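Local coordinates for 231aa long hypothetical protein-L-isoaspartate O-methyltransferase (Sulfolobus tokodaii, PDB 1VBF) that probably methylates L-isoaspartyl residues of damaged proteins using S-adenosyl-L-methionine as methyl donor, a step in their repair or degradation, at residues D64-H69 with Y135-V140; G158-L163 with L173-K178; Q72-I77 with E90-V95; T54-G59 with G82-L87; G128-K133 with Y152-E157. All blocks are in the same frame, centred on the assembly; numbering follows the deposited sequence.

Contact 1 of 5, residues D64-H69 with Y135-V140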
# COMPACT_ATOMS: atom_id res chain seq x y z
N ASP B 64 29.70 14.92 -17.29
CA ASP B 64 30.94 15.21 -16.58
C ASP B 64 31.56 13.91 -16.07
O ASP B 64 32.78 13.72 -16.09
CB ASP B 64 30.67 16.18 -15.42
CG ASP B 64 31.94 16.89 -14.93
OD1 ASP B 64 32.93 16.99 -15.70
OD2 ASP B 64 31.94 17.39 -13.77
N GLU B 65 30.71 12.98 -15.65
CA GLU B 65 31.17 11.70 -15.15
C GLU B 65 31.60 10.75 -16.26
O GLU B 65 32.25 9.73 -15.99
CB GLU B 65 30.06 11.04 -14.33
CG GLU B 65 29.85 11.63 -12.95
CD GLU B 65 30.96 11.26 -11.99
OE1 GLU B 65 31.27 10.06 -11.86
OE2 GLU B 65 31.52 12.16 -11.34
N LEU B 66 31.23 11.07 -17.51
CA LEU B 66 31.54 10.26 -18.68
C LEU B 66 33.00 10.33 -19.09
O LEU B 66 33.49 9.50 -19.89
CB LEU B 66 30.68 10.69 -19.87
CG LEU B 66 29.83 9.67 -20.66
CD1 LEU B 66 29.47 10.32 -21.98
CD2 LEU B 66 30.56 8.36 -20.92
N ASP B 67 33.70 11.35 -18.57
CA ASP B 67 35.11 11.56 -18.86
C ASP B 67 35.31 11.70 -20.37
O ASP B 67 35.91 10.86 -21.03
CB ASP B 67 35.94 10.40 -18.28
CG ASP B 67 37.46 10.57 -18.49
OD1 ASP B 67 37.99 11.68 -18.26
OD2 ASP B 67 38.12 9.56 -18.85
N LEU B 68 34.78 12.79 -20.91
CA LEU B 68 34.87 13.05 -22.32
C LEU B 68 36.11 13.87 -22.70
O LEU B 68 36.42 14.86 -22.04
CB LEU B 68 33.62 13.80 -22.76
CG LEU B 68 32.30 13.04 -22.65
CD1 LEU B 68 31.12 14.01 -22.88
CD2 LEU B 68 32.30 11.90 -23.67
N HIS B 69 36.82 13.44 -23.74
CA HIS B 69 37.98 14.18 -24.23
C HIS B 69 38.21 14.03 -25.75
O HIS B 69 37.51 13.26 -26.42
CB HIS B 69 39.25 13.84 -23.43
CG HIS B 69 39.56 12.38 -23.33
ND1 HIS B 69 40.01 11.63 -24.40
CD2 HIS B 69 39.51 11.52 -22.27
CE1 HIS B 69 40.22 10.38 -24.01
NE2 HIS B 69 39.93 10.29 -22.73
N TYR B 135 33.35 1.81 -29.36
CA TYR B 135 33.05 3.12 -28.79
C TYR B 135 33.91 3.33 -27.55
O TYR B 135 34.32 2.38 -26.89
CB TYR B 135 31.58 3.26 -28.39
CG TYR B 135 30.62 3.19 -29.54
CD1 TYR B 135 29.88 2.05 -29.79
CD2 TYR B 135 30.51 4.25 -30.43
CE1 TYR B 135 29.05 1.96 -30.89
CE2 TYR B 135 29.68 4.16 -31.55
CZ TYR B 135 28.95 3.02 -31.77
OH TYR B 135 28.10 2.99 -32.84
N ASP B 136 34.19 4.60 -27.26
CA ASP B 136 34.98 4.93 -26.08
C ASP B 136 34.05 5.14 -24.90
O ASP B 136 34.38 4.79 -23.77
CB ASP B 136 35.79 6.22 -26.32
CG ASP B 136 36.95 6.00 -27.29
OD1 ASP B 136 38.02 5.53 -26.81
OD2 ASP B 136 36.78 6.29 -28.50
N ARG B 137 32.88 5.70 -25.18
CA ARG B 137 31.91 6.01 -24.15
C ARG B 137 30.51 5.76 -24.66
O ARG B 137 30.26 5.78 -25.88
CB ARG B 137 32.03 7.49 -23.78
CG ARG B 137 33.42 8.00 -23.45
CD ARG B 137 33.82 7.64 -22.05
NE ARG B 137 35.15 7.04 -22.01
CZ ARG B 137 36.16 7.56 -21.34
NH1 ARG B 137 35.96 8.67 -20.66
NH2 ARG B 137 37.34 6.96 -21.32
N VAL B 138 29.58 5.56 -23.72
CA VAL B 138 28.17 5.37 -24.03
C VAL B 138 27.33 6.02 -22.93
O VAL B 138 27.59 5.84 -21.74
CB VAL B 138 27.79 3.90 -24.10
CG1 VAL B 138 26.31 3.80 -24.35
CG2 VAL B 138 28.58 3.20 -25.19
N VAL B 139 26.31 6.79 -23.32
CA VAL B 139 25.42 7.43 -22.37
C VAL B 139 24.02 7.00 -22.74
O VAL B 139 23.67 7.02 -23.92
CB VAL B 139 25.39 8.94 -22.50
CG1 VAL B 139 25.03 9.58 -21.16
CG2 VAL B 139 26.67 9.41 -23.06
N VAL B 140 23.19 6.64 -21.77
CA VAL B 140 21.82 6.23 -22.08
C VAL B 140 20.94 7.20 -21.32
O VAL B 140 21.22 7.46 -20.18
CB VAL B 140 21.58 4.77 -21.64
CG1 VAL B 140 20.30 4.22 -22.28
CG2 VAL B 140 22.79 3.93 -22.04
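L66 and R137 bring their CA atoms to 6.9 Å, the nearest backbone approach, where helix 56-65 runs out beside strand 135-140. At D67 the chain leaves its helical path with positive phi (57°) and heads off toward H69. L66 points its side chain at the strand: CD2 lies along the aliphatic start of R137, the two chains sliding past each other in opposite directions, while its approach to V139 is modelled too close and is doubtful in detail. An alanine here would probably strip the aliphatic part of R137 of its apolar cover and leave the arginine stem freer to shift. L68 adds CD2, 4.1 Å from R137 CG. R137 bends at chi2 (-79°) and chi3, which brings its guanidinium to the helix end. There NH1 makes a salt bridge to D67 OD2 at 3.0 Å, the carboxylate and guanidinium planes 31° apart, and also donates to L66 O; NH1 and L66 O are both crowded in the model, so these two bonds are less certain. NE is held by D136 O at 3.0 Å, a bond lying in the guanidinium plane. With strands 73-77 and 159-165 flanking strand 135-140, this is a helix end lying against the central parallel strands of a Rossmann-like, class I methyltransferase fold.

Contact 2 of 5, residues G158-L163 with L173-K178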
# COMPACT_ATOMS: atom_id res chain seq x y z
N GLY B 158 38.56 -0.63 -22.08
CA GLY B 158 38.50 0.13 -20.85
C GLY B 158 37.45 1.20 -20.88
O GLY B 158 37.44 2.08 -20.03
N GLY B 159 36.56 1.12 -21.87
CA GLY B 159 35.51 2.11 -22.04
C GLY B 159 34.69 2.38 -20.80
O GLY B 159 34.74 1.65 -19.84
N ILE B 160 33.91 3.45 -20.84
CA ILE B 160 33.06 3.82 -19.71
C ILE B 160 31.67 4.02 -20.20
O ILE B 160 31.47 4.66 -21.23
CB ILE B 160 33.52 5.14 -19.07
CG1 ILE B 160 34.87 4.93 -18.38
CG2 ILE B 160 32.44 5.71 -18.13
CD1 ILE B 160 35.44 6.20 -17.83
N MSE B 161 30.70 3.46 -19.48
CA MSE B 161 29.29 3.63 -19.83
C MSE B 161 28.49 4.13 -18.63
O MSE B 161 28.72 3.71 -17.50
CB MSE B 161 28.66 2.33 -20.32
CG MSE B 161 27.16 2.45 -20.62
SE MSE B 161 26.34 0.80 -21.31
CE MSE B 161 24.93 1.59 -22.33
N ILE B 162 27.56 5.04 -18.89
CA ILE B 162 26.70 5.57 -17.85
C ILE B 162 25.24 5.37 -18.26
O ILE B 162 24.85 5.76 -19.36
CB ILE B 162 27.00 7.07 -17.59
CG1 ILE B 162 28.33 7.17 -16.84
CG2 ILE B 162 25.88 7.74 -16.76
CD1 ILE B 162 28.75 8.57 -16.48
N LEU B 163 24.45 4.72 -17.40
CA LEU B 163 23.03 4.51 -17.66
C LEU B 163 22.25 4.25 -16.41
O LEU B 163 22.82 3.80 -15.42
CB LEU B 163 22.78 3.31 -18.58
CG LEU B 163 23.40 1.92 -18.38
CD1 LEU B 163 23.93 1.67 -16.98
CD2 LEU B 163 22.36 0.90 -18.74
N LEU B 173 21.59 5.38 -11.08
CA LEU B 173 22.49 5.82 -12.13
C LEU B 173 23.78 5.01 -11.99
O LEU B 173 24.39 4.99 -10.92
CB LEU B 173 22.75 7.33 -11.97
CG LEU B 173 23.08 8.28 -13.14
CD1 LEU B 173 24.53 8.65 -13.09
CD2 LEU B 173 22.72 7.63 -14.46
N TYR B 174 24.20 4.34 -13.05
CA TYR B 174 25.42 3.55 -12.94
C TYR B 174 26.54 3.95 -13.88
O TYR B 174 26.30 4.22 -15.06
CB TYR B 174 25.15 2.07 -13.19
CG TYR B 174 24.46 1.34 -12.09
CD1 TYR B 174 23.07 1.31 -12.01
CD2 TYR B 174 25.20 0.66 -11.13
CE1 TYR B 174 22.43 0.61 -11.00
CE2 TYR B 174 24.57 -0.05 -10.11
CZ TYR B 174 23.19 -0.07 -10.05
OH TYR B 174 22.58 -0.76 -9.04
N LYS B 175 27.75 3.96 -13.35
CA LYS B 175 28.93 4.25 -14.15
C LYS B 175 29.64 2.90 -14.32
O LYS B 175 30.18 2.32 -13.36
CB LYS B 175 29.83 5.27 -13.44
CG LYS B 175 31.06 5.65 -14.23
CD LYS B 175 31.89 6.67 -13.48
CE LYS B 175 33.16 6.99 -14.23
NZ LYS B 175 33.77 8.22 -13.68
N VAL B 176 29.65 2.40 -15.54
CA VAL B 176 30.23 1.11 -15.84
C VAL B 176 31.55 1.18 -16.57
O VAL B 176 31.63 1.81 -17.62
CB VAL B 176 29.25 0.31 -16.71
CG1 VAL B 176 29.79 -1.06 -16.99
CG2 VAL B 176 27.93 0.23 -16.03
N ILE B 177 32.58 0.55 -16.03
CA ILE B 177 33.87 0.55 -16.72
C ILE B 177 34.09 -0.85 -17.26
O ILE B 177 34.21 -1.80 -16.49
CB ILE B 177 35.03 0.91 -15.80
CG1 ILE B 177 34.89 2.34 -15.29
CG2 ILE B 177 36.33 0.76 -16.56
CD1 ILE B 177 35.99 2.74 -14.37
N LYS B 178 34.16 -0.99 -18.57
CA LYS B 178 34.33 -2.32 -19.12
C LYS B 178 35.59 -3.06 -18.70
O LYS B 178 36.68 -2.48 -18.59
CB LYS B 178 34.25 -2.25 -20.64
CG LYS B 178 34.12 -3.61 -21.28
CD LYS B 178 33.74 -3.45 -22.72
CE LYS B 178 33.58 -4.77 -23.44
NZ LYS B 178 33.24 -4.49 -24.88
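I160 and I177 stand side by side on one face of this antiparallel pair, pointing the same way, with I160 CG1 4.0 Å from I177 CG1. Next to them the extended stem of K175 fills the hollow between two isoleucines: its CG is 4.1 Å from both I160 CG2 and I162 CG1. The row ends where L173 crosses I162, CD2 reaching its CG2 at 3.9 Å. On the other face V176 CB lies beside the CB of M161, a selenomethionine whose end leads away. L163 turns its CG between backbone N and carbonyl carbon (chi1 49°), which brings CD1 within 4.0 Å of Y174 CB. The strand axes run at 165°. M161 and V176 exchange a pair of backbone hydrogen bonds, L163 and Y174 another, and K178 N gives a fifth to G159 O. The polar work across this beta hairpin is thus done by main chain and the fit by apolar groups; the two lysine ammonium groups bond elsewhere, K175 to E65 O and K178 to L155 O.

Contact 3 of 5, residues Q72-I77 with E90-V95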
# COMPACT_ATOMS: atom_id res chain seq x y z
N GLN B 72 37.54 10.90 -29.10
CA GLN B 72 36.84 9.69 -28.70
C GLN B 72 35.66 9.46 -29.65
O GLN B 72 35.23 10.37 -30.38
CB GLN B 72 36.31 9.80 -27.27
CG GLN B 72 37.33 10.05 -26.20
CD GLN B 72 36.72 10.13 -24.81
OE1 GLN B 72 35.83 10.95 -24.54
NE2 GLN B 72 37.20 9.29 -23.91
N LYS B 73 35.14 8.24 -29.65
CA LYS B 73 33.97 7.92 -30.45
C LYS B 73 32.96 7.63 -29.36
O LYS B 73 33.17 6.75 -28.52
CB LYS B 73 34.21 6.68 -31.29
CG LYS B 73 33.26 6.55 -32.47
CD LYS B 73 33.70 5.40 -33.33
CE LYS B 73 33.03 5.40 -34.69
NZ LYS B 73 33.72 4.40 -35.55
N VAL B 74 31.86 8.36 -29.37
CA VAL B 74 30.83 8.21 -28.35
C VAL B 74 29.49 7.75 -28.87
O VAL B 74 28.97 8.32 -29.83
CB VAL B 74 30.62 9.55 -27.60
CG1 VAL B 74 29.47 9.45 -26.61
CG2 VAL B 74 31.93 9.97 -26.93
N LEU B 75 28.93 6.72 -28.25
CA LEU B 75 27.61 6.23 -28.63
C LEU B 75 26.62 6.80 -27.62
O LEU B 75 26.84 6.67 -26.41
CB LEU B 75 27.58 4.69 -28.58
CG LEU B 75 26.17 4.10 -28.74
CD1 LEU B 75 25.70 4.27 -30.16
CD2 LEU B 75 26.17 2.63 -28.36
N GLU B 76 25.56 7.43 -28.10
CA GLU B 76 24.52 8.02 -27.24
C GLU B 76 23.15 7.40 -27.51
O GLU B 76 22.62 7.56 -28.61
CB GLU B 76 24.40 9.53 -27.48
CG GLU B 76 23.22 10.16 -26.76
CD GLU B 76 22.94 11.59 -27.19
OE1 GLU B 76 22.51 11.79 -28.35
OE2 GLU B 76 23.13 12.52 -26.38
N ILE B 77 22.57 6.72 -26.51
CA ILE B 77 21.25 6.10 -26.68
C ILE B 77 20.11 7.02 -26.21
O ILE B 77 19.86 7.13 -25.02
CB ILE B 77 21.12 4.78 -25.90
CG1 ILE B 77 22.34 3.86 -26.14
CG2 ILE B 77 19.83 4.09 -26.31
CD1 ILE B 77 22.61 3.48 -27.58
N GLU B 90 30.95 18.70 -29.50
CA GLU B 90 31.93 19.76 -29.30
C GLU B 90 33.27 19.23 -28.77
O GLU B 90 34.33 19.70 -29.15
CB GLU B 90 31.40 20.78 -28.31
CG GLU B 90 30.19 21.56 -28.79
CD GLU B 90 30.54 22.73 -29.69
OE1 GLU B 90 31.68 23.25 -29.58
OE2 GLU B 90 29.67 23.16 -30.48
N ILE B 91 33.23 18.22 -27.92
CA ILE B 91 34.44 17.72 -27.30
C ILE B 91 35.10 16.59 -28.04
O ILE B 91 36.32 16.55 -28.23
CB ILE B 91 34.11 17.19 -25.86
CG1 ILE B 91 33.44 18.28 -25.03
CG2 ILE B 91 35.37 16.58 -25.18
CD1 ILE B 91 32.76 17.75 -23.80
N VAL B 92 34.26 15.65 -28.42
CA VAL B 92 34.69 14.42 -29.05
C VAL B 92 34.95 14.42 -30.57
O VAL B 92 34.57 15.34 -31.28
CB VAL B 92 33.66 13.33 -28.62
CG1 VAL B 92 33.03 12.66 -29.84
CG2 VAL B 92 34.33 12.33 -27.70
N ASP B 93 35.63 13.38 -31.05
CA ASP B 93 35.90 13.27 -32.47
C ASP B 93 34.58 13.00 -33.18
O ASP B 93 34.07 13.86 -33.90
CB ASP B 93 36.88 12.14 -32.77
CG ASP B 93 37.15 12.00 -34.25
OD1 ASP B 93 37.71 10.98 -34.69
OD2 ASP B 93 36.80 12.95 -34.98
N LYS B 94 34.02 11.81 -32.96
CA LYS B 94 32.75 11.42 -33.57
C LYS B 94 31.68 10.96 -32.59
O LYS B 94 31.98 10.39 -31.55
CB LYS B 94 32.99 10.32 -34.61
CG LYS B 94 33.38 10.88 -35.95
CD LYS B 94 34.23 9.91 -36.72
CE LYS B 94 35.25 10.65 -37.59
NZ LYS B 94 36.39 9.76 -37.97
N VAL B 95 30.42 11.21 -32.95
CA VAL B 95 29.29 10.84 -32.11
C VAL B 95 28.20 10.10 -32.89
O VAL B 95 27.66 10.65 -33.84
CB VAL B 95 28.64 12.09 -31.48
CG1 VAL B 95 27.44 11.73 -30.68
CG2 VAL B 95 29.62 12.79 -30.60
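V92 is wedged between Q72 and V74, and this corner is the dense part of the contact. Its CG2 meets V74 CG2 at 3.5 Å and lies against CB of Q72, whose side chain crosses it at about a right angle. An alanine here would probably lose the methyl that meets V74 and open a gap beside the stem of Q72. Q72 O accepts K94 N at 3.2 Å in the carbonyl plane, and more weakly D93 N. V74 N then returns a bond to K94 O (3.0 Å, 165° at the hydrogen), setting K73 beside K94 and V74 beside V95 in parallel register. These are the strands of a beta-alpha-beta unit, joined by helix 83-91; in class I methyltransferases the turn after the first strand is the glycine-rich loop of the cofactor site. The opposite flank is looser. K73 and K94 turn to the sheet face away from V74 and V95, their side chains meeting only through their stems, CG of K73 4.3 Å from CB of K94. Their ammonium groups stay 6.5 Å apart, NZ to NZ: K73 pairs with E132, whereas K94 has a long ion pair to the exposed D93, 3.7 Å from NZ to OD1.

Contact 4 of 5, residues T54-G59 with G82-L87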
# COMPACT_ATOMS: atom_id res chain seq x y z
N THR B 54 16.07 15.00 -19.88
CA THR B 54 16.69 14.91 -18.57
C THR B 54 16.95 16.32 -18.00
O THR B 54 17.20 17.28 -18.75
CB THR B 54 18.03 14.18 -18.62
OG1 THR B 54 17.84 12.84 -19.06
CG2 THR B 54 18.64 14.15 -17.26
N ALA B 55 16.90 16.43 -16.68
CA ALA B 55 17.15 17.68 -16.00
C ALA B 55 18.59 18.10 -16.31
O ALA B 55 19.50 17.26 -16.32
CB ALA B 55 16.98 17.50 -14.53
N LEU B 56 18.77 19.39 -16.54
CA LEU B 56 20.08 19.92 -16.87
C LEU B 56 21.12 19.57 -15.83
O LEU B 56 22.25 19.19 -16.17
CB LEU B 56 20.04 21.44 -17.02
CG LEU B 56 20.81 22.09 -18.18
CD1 LEU B 56 21.19 23.52 -17.79
CD2 LEU B 56 22.07 21.32 -18.51
N ASN B 57 20.75 19.72 -14.56
CA ASN B 57 21.69 19.40 -13.50
C ASN B 57 22.10 17.93 -13.59
O ASN B 57 23.26 17.58 -13.42
CB ASN B 57 21.08 19.72 -12.14
CG ASN B 57 22.06 20.47 -11.21
OD1 ASN B 57 23.14 19.96 -10.86
ND2 ASN B 57 21.69 21.69 -10.82
N LEU B 58 21.14 17.07 -13.88
CA LEU B 58 21.45 15.66 -13.99
C LEU B 58 22.33 15.39 -15.22
O LEU B 58 23.40 14.76 -15.10
CB LEU B 58 20.17 14.85 -14.10
CG LEU B 58 20.07 13.65 -13.17
CD1 LEU B 58 19.02 12.76 -13.71
CD2 LEU B 58 21.35 12.87 -13.12
N GLY B 59 21.87 15.87 -16.39
CA GLY B 59 22.61 15.70 -17.64
C GLY B 59 24.08 16.13 -17.62
O GLY B 59 24.98 15.41 -18.08
N GLY B 82 18.54 16.68 -28.95
CA GLY B 82 19.87 16.96 -29.46
C GLY B 82 20.84 17.81 -28.66
O GLY B 82 22.01 17.88 -29.02
N TYR B 83 20.37 18.44 -27.58
CA TYR B 83 21.24 19.28 -26.75
C TYR B 83 22.47 18.58 -26.13
O TYR B 83 23.60 19.10 -26.19
CB TYR B 83 20.44 19.94 -25.64
CG TYR B 83 21.31 20.66 -24.66
CD1 TYR B 83 21.96 21.84 -25.02
CD2 TYR B 83 21.56 20.13 -23.40
CE1 TYR B 83 22.86 22.49 -24.13
CE2 TYR B 83 22.46 20.77 -22.50
CZ TYR B 83 23.10 21.95 -22.87
OH TYR B 83 23.97 22.59 -21.99
N TYR B 84 22.27 17.42 -25.52
CA TYR B 84 23.42 16.75 -24.94
C TYR B 84 24.29 16.18 -26.06
O TYR B 84 25.50 15.98 -25.89
CB TYR B 84 23.00 15.63 -23.96
CG TYR B 84 22.24 16.13 -22.75
CD1 TYR B 84 20.89 15.89 -22.62
CD2 TYR B 84 22.88 16.89 -21.77
CE1 TYR B 84 20.17 16.40 -21.57
CE2 TYR B 84 22.16 17.41 -20.69
CZ TYR B 84 20.81 17.15 -20.61
OH TYR B 84 20.08 17.64 -19.55
N THR B 85 23.65 15.95 -27.21
CA THR B 85 24.37 15.42 -28.36
C THR B 85 25.35 16.52 -28.77
O THR B 85 26.54 16.27 -28.88
CB THR B 85 23.41 15.09 -29.52
OG1 THR B 85 22.21 14.51 -28.99
CG2 THR B 85 24.06 14.08 -30.47
N ALA B 86 24.84 17.74 -28.96
CA ALA B 86 25.71 18.87 -29.29
C ALA B 86 26.93 19.02 -28.34
O ALA B 86 28.06 19.10 -28.81
CB ALA B 86 24.90 20.17 -29.30
N LEU B 87 26.71 19.04 -27.02
CA LEU B 87 27.81 19.16 -26.06
C LEU B 87 28.88 18.09 -26.22
O LEU B 87 30.07 18.36 -26.01
CB LEU B 87 27.29 19.12 -24.62
CG LEU B 87 26.27 20.17 -24.14
CD1 LEU B 87 25.93 19.89 -22.69
CD2 LEU B 87 26.83 21.59 -24.29
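T54 leads the first segment, and its carbonyl oxygen receives the hydroxyl of Y84: OH donates to T54 O at 3.0 Å. The hydroxyl stands well above the carbonyl plane, 63° out of it, whereas T54 O itself lies near the plane of the tyrosine ring, at its edge. T54 also directs its side chain toward Y84, with CB 4.1 Å from OH. A55 takes the N-cap position of helix 56-65, turns its methyl away, and accepts G59 N through its own O. One residue on, L56 brings CD2 to within 4.0 Å of Y83 CE2, the two side chains crossing at about a right angle. G59 closes the walk by letting the CE2 corner of the Y84 ring approach bare backbone: CE2 is 3.5 Å from G59 CA, and a CB there would run into that same ring atom. The two tyrosines leave their helix differently, Y83 with CG anti to the backbone N (chi1 172°) and Y84 with CG beside it (chi1 -64°), which lets Y83 lay CD2 over the centre of one face of the Y84 ring. Around this junction of helices 56-65 and 83-91, Y84 also stacks with W141 and touches L63, while I7 of helix 4-10 and F20 of helix 14-22 pack on L56, and F20 reaches Y83 too.

Contact 5 of 5, residues G128-K133 with Y152-E157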
# COMPACT_ATOMS: atom_id res chain seq x y z
N GLY B 128 22.03 -0.59 -29.55
CA GLY B 128 23.23 0.21 -29.65
C GLY B 128 23.41 0.43 -31.13
O GLY B 128 22.42 0.63 -31.83
N TYR B 129 24.65 0.38 -31.61
CA TYR B 129 24.94 0.56 -33.03
C TYR B 129 26.24 -0.14 -33.42
O TYR B 129 27.33 0.44 -33.39
CB TYR B 129 25.03 2.04 -33.40
CG TYR B 129 24.87 2.26 -34.88
CD1 TYR B 129 23.67 1.93 -35.52
CD2 TYR B 129 25.91 2.77 -35.66
CE1 TYR B 129 23.52 2.10 -36.88
CE2 TYR B 129 25.76 2.94 -37.03
CZ TYR B 129 24.57 2.60 -37.64
OH TYR B 129 24.42 2.73 -38.99
N GLU B 130 26.07 -1.40 -33.80
CA GLU B 130 27.13 -2.32 -34.21
C GLU B 130 28.15 -1.73 -35.15
O GLU B 130 29.34 -1.77 -34.91
CB GLU B 130 26.52 -3.55 -34.91
CG GLU B 130 26.57 -4.85 -34.13
CD GLU B 130 27.96 -5.14 -33.62
OE1 GLU B 130 28.89 -5.25 -34.46
OE2 GLU B 130 28.12 -5.27 -32.38
N GLU B 131 27.63 -1.22 -36.25
CA GLU B 131 28.37 -0.68 -37.39
C GLU B 131 29.48 0.35 -37.21
O GLU B 131 30.32 0.47 -38.09
CB GLU B 131 27.36 -0.22 -38.42
CG GLU B 131 25.91 -0.36 -37.92
CD GLU B 131 25.08 -1.37 -38.69
OE1 GLU B 131 25.12 -1.32 -39.95
OE2 GLU B 131 24.40 -2.21 -38.05
N GLU B 132 29.51 1.11 -36.11
CA GLU B 132 30.63 2.03 -35.84
C GLU B 132 31.14 1.53 -34.50
O GLU B 132 31.62 2.28 -33.65
CB GLU B 132 30.16 3.47 -35.74
CG GLU B 132 29.61 4.06 -37.02
CD GLU B 132 30.65 4.29 -38.11
OE1 GLU B 132 31.68 4.96 -37.85
OE2 GLU B 132 30.43 3.78 -39.24
N LYS B 133 31.05 0.21 -34.40
CA LYS B 133 31.35 -0.60 -33.24
C LYS B 133 32.19 -0.16 -32.10
O LYS B 133 31.63 0.14 -31.05
CB LYS B 133 31.86 -1.99 -33.64
CG LYS B 133 31.57 -3.02 -32.56
CD LYS B 133 32.04 -4.41 -32.93
CE LYS B 133 33.50 -4.60 -32.54
NZ LYS B 133 33.76 -4.37 -31.08
N TYR B 152 27.13 -2.26 -24.12
CA TYR B 152 28.26 -2.79 -23.38
C TYR B 152 29.21 -3.60 -24.27
O TYR B 152 30.44 -3.49 -24.12
CB TYR B 152 27.79 -3.68 -22.23
CG TYR B 152 28.92 -4.14 -21.34
CD1 TYR B 152 29.43 -3.31 -20.35
CD2 TYR B 152 29.54 -5.37 -21.55
CE1 TYR B 152 30.54 -3.70 -19.59
CE2 TYR B 152 30.63 -5.77 -20.80
CZ TYR B 152 31.14 -4.94 -19.83
OH TYR B 152 32.27 -5.33 -19.11
N GLU B 153 28.68 -4.40 -25.19
CA GLU B 153 29.56 -5.20 -26.05
C GLU B 153 30.30 -4.26 -27.00
O GLU B 153 31.48 -4.46 -27.30
CB GLU B 153 28.77 -6.21 -26.89
CG GLU B 153 27.85 -7.13 -26.11
CD GLU B 153 27.05 -8.06 -27.01
OE1 GLU B 153 26.46 -7.60 -28.03
OE2 GLU B 153 27.00 -9.27 -26.68
N GLN B 154 29.60 -3.24 -27.48
CA GLN B 154 30.19 -2.28 -28.39
C GLN B 154 31.25 -1.36 -27.74
O GLN B 154 32.04 -0.72 -28.42
CB GLN B 154 29.04 -1.50 -29.04
CG GLN B 154 28.25 -2.34 -30.04
CD GLN B 154 26.85 -1.81 -30.30
OE1 GLN B 154 26.62 -0.61 -30.36
NE2 GLN B 154 25.90 -2.72 -30.47
N LEU B 155 31.28 -1.30 -26.41
CA LEU B 155 32.27 -0.49 -25.70
C LEU B 155 33.69 -1.00 -25.91
O LEU B 155 33.89 -2.20 -26.09
CB LEU B 155 32.00 -0.51 -24.20
CG LEU B 155 31.46 0.75 -23.54
CD1 LEU B 155 31.55 0.60 -22.04
CD2 LEU B 155 32.26 1.93 -24.00
N LYS B 156 34.66 -0.10 -25.86
CA LYS B 156 36.06 -0.51 -25.97
C LYS B 156 36.40 -1.16 -24.65
O LYS B 156 35.67 -1.01 -23.67
CB LYS B 156 36.97 0.69 -26.19
CG LYS B 156 37.05 1.11 -27.63
CD LYS B 156 37.97 2.29 -27.83
CE LYS B 156 37.93 2.75 -29.27
NZ LYS B 156 38.57 4.08 -29.40
N GLU B 157 37.52 -1.86 -24.60
CA GLU B 157 37.88 -2.55 -23.39
C GLU B 157 37.84 -1.73 -22.14
O GLU B 157 37.14 -2.08 -21.19
CB GLU B 157 39.25 -3.20 -23.53
CG GLU B 157 39.54 -4.17 -22.41
CD GLU B 157 38.34 -5.03 -22.08
OE1 GLU B 157 37.73 -5.61 -23.01
OE2 GLU B 157 38.02 -5.11 -20.87
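The amide of Q154 is the flat group at the centre, set against the backbone of Y129. Y129 N donates to Q154 OE1 at 2.5 Å with 156° at the hydrogen, approaching 20° off the amide's carbonyl plane. The carboxylate of E130 stands almost perpendicular to that amide, planes 87° apart, and its OE2 lies 3.8 Å from Q154 CG. Y129 starts its side chain away from the helix; one face of its ring takes CG of E131 from its own loop. Q154 gets its amide here by an extended chain beyond CG, and NE2 is used as well, donating to L127 O, so both ends of the amide are tied to the same loop and its rotation is fixed. G128 leaves room for this: a CB on it would collide with OE1. At the far end of the loop K133 CG comes to 4.2 Å from Q154 CG. The loop 128-133 leads into strand 135-140, and Y129 O takes the hydroxyl of Y135 there, while Q154 and K156 bond the backbone of Y135. E153, on helix 149-154, makes a salt bridge to K150 of the second subunit, and Y152 packs on Y200 of that subunit, placing the contact beside a subunit interface.

Contacts 1, 2 and 3 share one mixed sheet. Strand 135-140 lies between 73-77 and 159-165, so contact 1 touches both others, its centre about 8 Å from each, while the centres of contacts 2 and 3 are about 15 Å apart. Along the chain contact 3 falls between the two segments of contact 1, and contact 2 follows both. Contact 4 shares helix 56-65 with contact 1 and helix 83-91 with contact 3, and meets contact 3 where E76 bonds T85. Contact 5 crosses contact 1 in sequence and touches contacts 1, 2 and 3, but stays about 22 Å from contact 4, centre to centre. Together they join strand to strand, helix to helix and helix or loop to sheet within one Rossmann-like domain.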